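Local coordinates for WbmS, polysaccharide deacetylase involved in O-antigen biosynthesis (Bordetella bronchiseptica, PDB 3HFT), which probably removes acetyl groups from sugars during assembly of the lipopolysaccharide O-antigen, as a zinc-binding member of the polysaccharide deacetylase family, at residues E79-R82 with E88-V91; D58-E61 with C66-W69. All blocks are in the same frame, centred on the assembly; numbering follows the deposited sequence.

Interaction 1 of 2, residues E79-R82 with E88-V91; sequences ENIR and ELGV
Helix residue Arg82 and strand residue Leu89 bring the two backbones to their closest approach, 6.3 Å between CA atoms, where helix 77-83 packs against strand 87-91. Leu89 carries the strand side of the contact, and its branches are shared between two helix residues. Ile81 offers a methyl rather than its longer arm: with CG2 anti to the backbone N (chi1 of CG1 -65°), that branch sits 3.9 Å from Leu89 CB and 4.0 Å from Leu89 CD1, and the two side chains meet at roughly a right angle. The other methyl, Leu89 CD2, lies obliquely beside the stem of Arg82, 4.0 Å from Arg82 CG and 3.9 Å from Arg82 NE, where the guanidinium begins.

The guanidinium's outer nitrogens bond elsewhere. NH1 forms a salt bridge with Glu79 one helical turn back, 2.7 Å from Glu79 OE1. The bond is bent, with an N-H...O angle of 130°, and the carboxylate oxygen is met on its anti side, the bond tilted about 30° out of the planes of both groups. Arg82 NH2 bonds to the backbone O of Leu117, so two bonds restrain the guanidinium where it passes Leu89. Glu88 points the other way from the helix, its carboxylate held by Ser123 and Ser25.

Through Ile81 the helix reaches both strand 87-91 and the adjoining strand 67-71, where Ala71 is a neighbour of Leu89. Such packing is characteristic of a beta-alpha-beta crossover, here 67-71, 77-83 and 87-91, in the parallel sheet of the deacetylase domain.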
ATOM      1  N   GLU A  79     -12.535 -27.102  -0.089  1.00 37.21           N
ATOM      2  CA  GLU A  79     -13.090 -27.864  -1.208  1.00 39.35           C
ATOM      3  C   GLU A  79     -14.506 -27.378  -1.579  1.00 38.18           C
ATOM      4  O   GLU A  79     -14.859 -27.376  -2.749  1.00 37.88           O
ATOM      5  CB  GLU A  79     -13.048 -29.373  -0.899  1.00 39.35           C
ATOM      6  CG  GLU A  79     -13.315 -30.286  -2.099  1.00 46.56           C
ATOM      7  CD  GLU A  79     -12.478 -29.944  -3.341  1.00 55.95           C
ATOM      8  OE1 GLU A  79     -11.281 -29.601  -3.199  1.00 50.98           O
ATOM      9  OE2 GLU A  79     -13.024 -30.023  -4.465  1.00 62.36           O
ATOM     10  N   ASN A  80     -15.288 -26.925  -0.596  1.00 37.65           N
ATOM     11  CA  ASN A  80     -16.597 -26.309  -0.871  1.00 38.94           C
ATOM     12  C   ASN A  80     -16.422 -25.073  -1.754  1.00 37.91           C
ATOM     13  O   ASN A  80     -17.162 -24.850  -2.703  1.00 37.61           O
ATOM     14  CB  ASN A  80     -17.305 -25.819   0.410  1.00 41.23           C
ATOM     15  CG  ASN A  80     -17.581 -26.922   1.417  1.00 43.73           C
ATOM     16  OD1 ASN A  80     -17.013 -27.997   1.346  1.00 54.70           O
ATOM     17  ND2 ASN A  80     -18.459 -26.640   2.378  1.00 54.76           N
ATOM     18  N   ILE A  81     -15.435 -24.263  -1.403  1.00 35.98           N
ATOM     19  CA  ILE A  81     -15.125 -23.036  -2.118  1.00 37.21           C
ATOM     20  C   ILE A  81     -14.640 -23.364  -3.535  1.00 38.10           C
ATOM     21  O   ILE A  81     -15.108 -22.782  -4.513  1.00 38.79           O
ATOM     22  CB  ILE A  81     -14.076 -22.226  -1.326  1.00 36.48           C
ATOM     23  CG1 ILE A  81     -14.695 -21.772   0.016  1.00 39.35           C
ATOM     24  CG2 ILE A  81     -13.533 -21.042  -2.178  1.00 35.17           C
ATOM     25  CD1 ILE A  81     -13.718 -21.239   1.055  1.00 39.46           C
ATOM     26  N   ARG A  82     -13.712 -24.307  -3.663  1.00 40.26           N
ATOM     27  CA  ARG A  82     -13.260 -24.718  -4.998  1.00 41.35           C
ATOM     28  C   ARG A  82     -14.428 -25.174  -5.884  1.00 39.89           C
ATOM     29  O   ARG A  82     -14.539 -24.746  -7.025  1.00 36.24           O
ATOM     30  CB  ARG A  82     -12.243 -25.860  -4.911  1.00 43.91           C
ATOM     31  CG  ARG A  82     -10.879 -25.457  -4.388  1.00 49.63           C
ATOM     32  CD  ARG A  82      -9.865 -26.609  -4.520  1.00 49.67           C
ATOM     33  NE  ARG A  82      -8.771 -26.487  -3.542  1.00 61.18           N
ATOM     34  CZ  ARG A  82      -8.751 -27.044  -2.324  1.00 60.20           C
ATOM     35  NH1 ARG A  82      -9.758 -27.791  -1.889  1.00 60.96           N
ATOM     36  NH2 ARG A  82      -7.705 -26.852  -1.523  1.00 61.58           N
ATOM     37  N   GLU A  88     -14.029 -17.924  -5.894  1.00 31.43           N
ATOM     38  CA  GLU A  88     -12.617 -18.027  -6.214  1.00 31.17           C
ATOM     39  C   GLU A  88     -11.862 -18.240  -4.899  1.00 32.62           C
ATOM     40  O   GLU A  88     -12.165 -17.605  -3.890  1.00 32.12           O
ATOM     41  CB  GLU A  88     -12.137 -16.758  -6.893  1.00 31.78           C
ATOM     42  CG  GLU A  88     -10.625 -16.674  -7.025  1.00 33.88           C
ATOM     43  CD  GLU A  88     -10.158 -15.400  -7.715  1.00 37.74           C
ATOM     44  OE1 GLU A  88     -11.019 -14.634  -8.204  1.00 38.97           O
ATOM     45  OE2 GLU A  88      -8.922 -15.176  -7.725  1.00 36.60           O
ATOM     46  N   LEU A  89     -10.899 -19.151  -4.913  1.00 33.35           N
ATOM     47  CA  LEU A  89     -10.053 -19.394  -3.755  1.00 34.83           C
ATOM     48  C   LEU A  89      -8.702 -18.723  -4.030  1.00 34.61           C
ATOM     49  O   LEU A  89      -8.076 -18.965  -5.069  1.00 31.90           O
ATOM     50  CB  LEU A  89      -9.856 -20.889  -3.526  1.00 34.85           C
ATOM     51  CG  LEU A  89      -9.030 -21.312  -2.292  1.00 36.48           C
ATOM     52  CD1 LEU A  89      -9.673 -20.841  -0.974  1.00 34.67           C
ATOM     53  CD2 LEU A  89      -8.762 -22.837  -2.263  1.00 34.71           C
ATOM     54  N   GLY A  90      -8.283 -17.871  -3.101  1.00 33.91           N
ATOM     55  CA  GLY A  90      -6.973 -17.253  -3.132  1.00 32.65           C
ATOM     56  C   GLY A  90      -6.258 -17.567  -1.825  1.00 34.17           C
ATOM     57  O   GLY A  90      -6.734 -18.395  -1.017  1.00 32.84           O
ATOM     58  N   VAL A  91      -5.111 -16.927  -1.616  1.00 32.38           N
ATOM     59  CA  VAL A  91      -4.278 -17.182  -0.425  1.00 34.31           C
ATOM     60  C   VAL A  91      -4.114 -15.963   0.462  1.00 34.59           C
ATOM     61  O   VAL A  91      -4.150 -14.821  -0.015  1.00 34.72           O
ATOM     62  CB  VAL A  91      -2.878 -17.781  -0.842  1.00 35.75           C
ATOM     63  CG1 VAL A  91      -3.065 -19.196  -1.336  1.00 33.97           C
ATOM     64  CG2 VAL A  91      -2.181 -16.894  -1.897  1.00 31.29           C
TER

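Interaction 2 of 2, residues D58-E61 with C66-W69; sequences DLIE and CATW
Ile60 of helix 50-63 reaches across to Ala67 and Trp69 of strand 67-71, the last two elements of a beta-alpha-beta crossover that starts at strand 39-44 in the parallel sheet. The backbones are nearest at Ile60 and Ala67, with 7.8 Å between CA atoms, and the side chains fill that gap.

From its helix the CB of Ile60 points toward the strand and divides the work between two branches. One is the methyl CG2, anti to the backbone N, which meets the methyl of Ala67 at 3.9 Å from CG2 to CB, a small residue matched to a short branch. The other is CG1, anti to the carbonyl carbon (chi1 -55°), which comes up obliquely to the six-membered ring of the tryptophan. The chain then folds at chi2 -50° before ending in CD1, and it is the methylene, not this terminal methyl, that makes the approach to the indole. Ile60 and Trp69 run past one another in opposite directions, each reaching from its own backbone toward the other.

All three touching residues are buried, and the contact is purely apolar. The indole has further neighbours: it stacks on Phe43 of strand 39-44, meets Phe87 at an inclined angle, and touches Leu53, Thr56 and Ile57 of helix 50-63, which also carries Ile60. Leu249 and Leu253 of helix 245-256 also lie against Ile60, so a C-terminal helix joins the packing. On the ring itself, Ile60 CG1 is equally distant from two adjacent atoms, 4.2 Å from both Trp69 CZ2 and Trp69 CH2.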
ATOM      1  N   ASP A  58     -22.414 -20.429   3.968  1.00 34.15           N
ATOM      2  CA  ASP A  58     -23.866 -20.611   3.825  1.00 35.29           C
ATOM      3  C   ASP A  58     -24.611 -19.313   3.508  1.00 33.58           C
ATOM      4  O   ASP A  58     -25.500 -19.280   2.666  1.00 32.76           O
ATOM      5  CB  ASP A  58     -24.442 -21.243   5.079  1.00 37.36           C
ATOM      6  CG  ASP A  58     -24.001 -22.686   5.266  1.00 39.58           C
ATOM      7  OD1 ASP A  58     -23.561 -23.335   4.284  1.00 36.88           O
ATOM      8  OD2 ASP A  58     -24.093 -23.149   6.419  1.00 41.41           O
ATOM      9  N   LEU A  59     -24.194 -18.228   4.138  1.00 35.76           N
ATOM     10  CA  LEU A  59     -24.796 -16.930   3.933  1.00 37.03           C
ATOM     11  C   LEU A  59     -24.597 -16.431   2.495  1.00 36.54           C
ATOM     12  O   LEU A  59     -25.553 -15.991   1.830  1.00 35.68           O
ATOM     13  CB  LEU A  59     -24.195 -15.969   4.963  1.00 37.87           C
ATOM     14  CG  LEU A  59     -25.057 -14.873   5.548  1.00 44.21           C
ATOM     15  CD1 LEU A  59     -26.334 -15.456   6.113  1.00 45.26           C
ATOM     16  CD2 LEU A  59     -24.287 -14.106   6.634  1.00 40.92           C
ATOM     17  N   ILE A  60     -23.373 -16.544   1.980  1.00 34.11           N
ATOM     18  CA  ILE A  60     -23.086 -16.140   0.589  1.00 33.83           C
ATOM     19  C   ILE A  60     -23.724 -17.092  -0.447  1.00 34.97           C
ATOM     20  O   ILE A  60     -24.321 -16.635  -1.429  1.00 35.03           O
ATOM     21  CB  ILE A  60     -21.574 -15.991   0.364  1.00 32.98           C
ATOM     22  CG1 ILE A  60     -20.986 -15.024   1.394  1.00 32.17           C
ATOM     23  CG2 ILE A  60     -21.270 -15.473  -1.048  1.00 31.80           C
ATOM     24  CD1 ILE A  60     -21.755 -13.659   1.514  1.00 34.35           C
ATOM     25  N   GLU A  61     -23.631 -18.411  -0.214  1.00 35.16           N
ATOM     26  CA  GLU A  61     -24.307 -19.382  -1.064  1.00 35.51           C
ATOM     27  C   GLU A  61     -25.815 -19.131  -1.121  1.00 36.08           C
ATOM     28  O   GLU A  61     -26.408 -19.223  -2.178  1.00 34.15           O
ATOM     29  CB  GLU A  61     -23.978 -20.822  -0.638  1.00 35.03           C
ATOM     30  CG  GLU A  61     -22.507 -21.128  -0.957  1.00 41.17           C
ATOM     31  CD  GLU A  61     -22.115 -22.604  -0.906  1.00 39.01           C
ATOM     32  OE1 GLU A  61     -22.763 -23.389  -0.174  1.00 39.12           O
ATOM     33  OE2 GLU A  61     -21.101 -22.942  -1.584  1.00 44.41           O
ATOM     34  N   CYS A  66     -21.206 -14.262  -6.490  1.00 33.66           N
ATOM     35  CA  CYS A  66     -19.765 -14.503  -6.557  1.00 34.38           C
ATOM     36  C   CYS A  66     -19.072 -13.983  -5.307  1.00 34.55           C
ATOM     37  O   CYS A  66     -19.561 -13.066  -4.649  1.00 33.91           O
ATOM     38  CB  CYS A  66     -19.141 -13.759  -7.746  1.00 35.63           C
ATOM     39  SG  CYS A  66     -19.495 -14.480  -9.342  1.00 39.32           S
ATOM     40  N   ALA A  67     -17.910 -14.554  -5.000  1.00 33.14           N
ATOM     41  CA  ALA A  67     -17.102 -14.088  -3.893  1.00 32.63           C
ATOM     42  C   ALA A  67     -15.693 -14.673  -4.008  1.00 35.90           C
ATOM     43  O   ALA A  67     -15.484 -15.678  -4.686  1.00 31.56           O
ATOM     44  CB  ALA A  67     -17.761 -14.428  -2.529  1.00 32.10           C
ATOM     45  N   THR A  68     -14.728 -14.008  -3.386  1.00 33.57           N
ATOM     46  CA  THR A  68     -13.342 -14.471  -3.386  1.00 33.64           C
ATOM     47  C   THR A  68     -12.928 -14.707  -1.933  1.00 33.18           C
ATOM     48  O   THR A  68     -13.233 -13.898  -1.073  1.00 33.80           O
ATOM     49  CB  THR A  68     -12.443 -13.444  -4.025  1.00 33.27           C
ATOM     50  OG1 THR A  68     -12.966 -13.115  -5.319  1.00 34.25           O
ATOM     51  CG2 THR A  68     -11.020 -13.979  -4.141  1.00 35.26           C
ATOM     52  N   TRP A  69     -12.219 -15.807  -1.678  1.00 33.09           N
ATOM     53  CA  TRP A  69     -11.926 -16.262  -0.302  1.00 32.37           C
ATOM     54  C   TRP A  69     -10.440 -16.414  -0.167  1.00 33.58           C
ATOM     55  O   TRP A  69      -9.827 -17.161  -0.946  1.00 34.16           O
ATOM     56  CB  TRP A  69     -12.605 -17.634  -0.035  1.00 30.54           C
ATOM     57  CG  TRP A  69     -14.104 -17.591  -0.245  1.00 30.91           C
ATOM     58  CD1 TRP A  69     -14.746 -17.576  -1.436  1.00 30.49           C
ATOM     59  CD2 TRP A  69     -15.122 -17.473   0.758  1.00 29.93           C
ATOM     60  NE1 TRP A  69     -16.094 -17.519  -1.254  1.00 32.57           N
ATOM     61  CE2 TRP A  69     -16.358 -17.442   0.086  1.00 32.15           C
ATOM     62  CE3 TRP A  69     -15.114 -17.459   2.152  1.00 30.76           C
ATOM     63  CZ2 TRP A  69     -17.574 -17.319   0.754  1.00 31.71           C
ATOM     64  CZ3 TRP A  69     -16.327 -17.337   2.828  1.00 30.26           C
ATOM     65  CH2 TRP A  69     -17.545 -17.290   2.121  1.00 35.73           C
TER

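Overall arrangement
Strand 67-71 ends the crossover of interaction 2 and begins that of interaction 1. The two centres lie 10 Å apart and are joined through Trp69: its backbone N and O probably hydrogen-bond to Glu88 O and Gly90 N of the neighbouring strand, while Ile81 CG2 packs 3.7 Å from Trp69 CD1. Both contacts set a helical isoleucine against strand side chains, but their surroundings differ. Interaction 2 is wholly buried and apolar, with an aromatic ring, whereas interaction 1 grades from a buried isoleucine to an exposed arginine whose charged end is paired along its own helix.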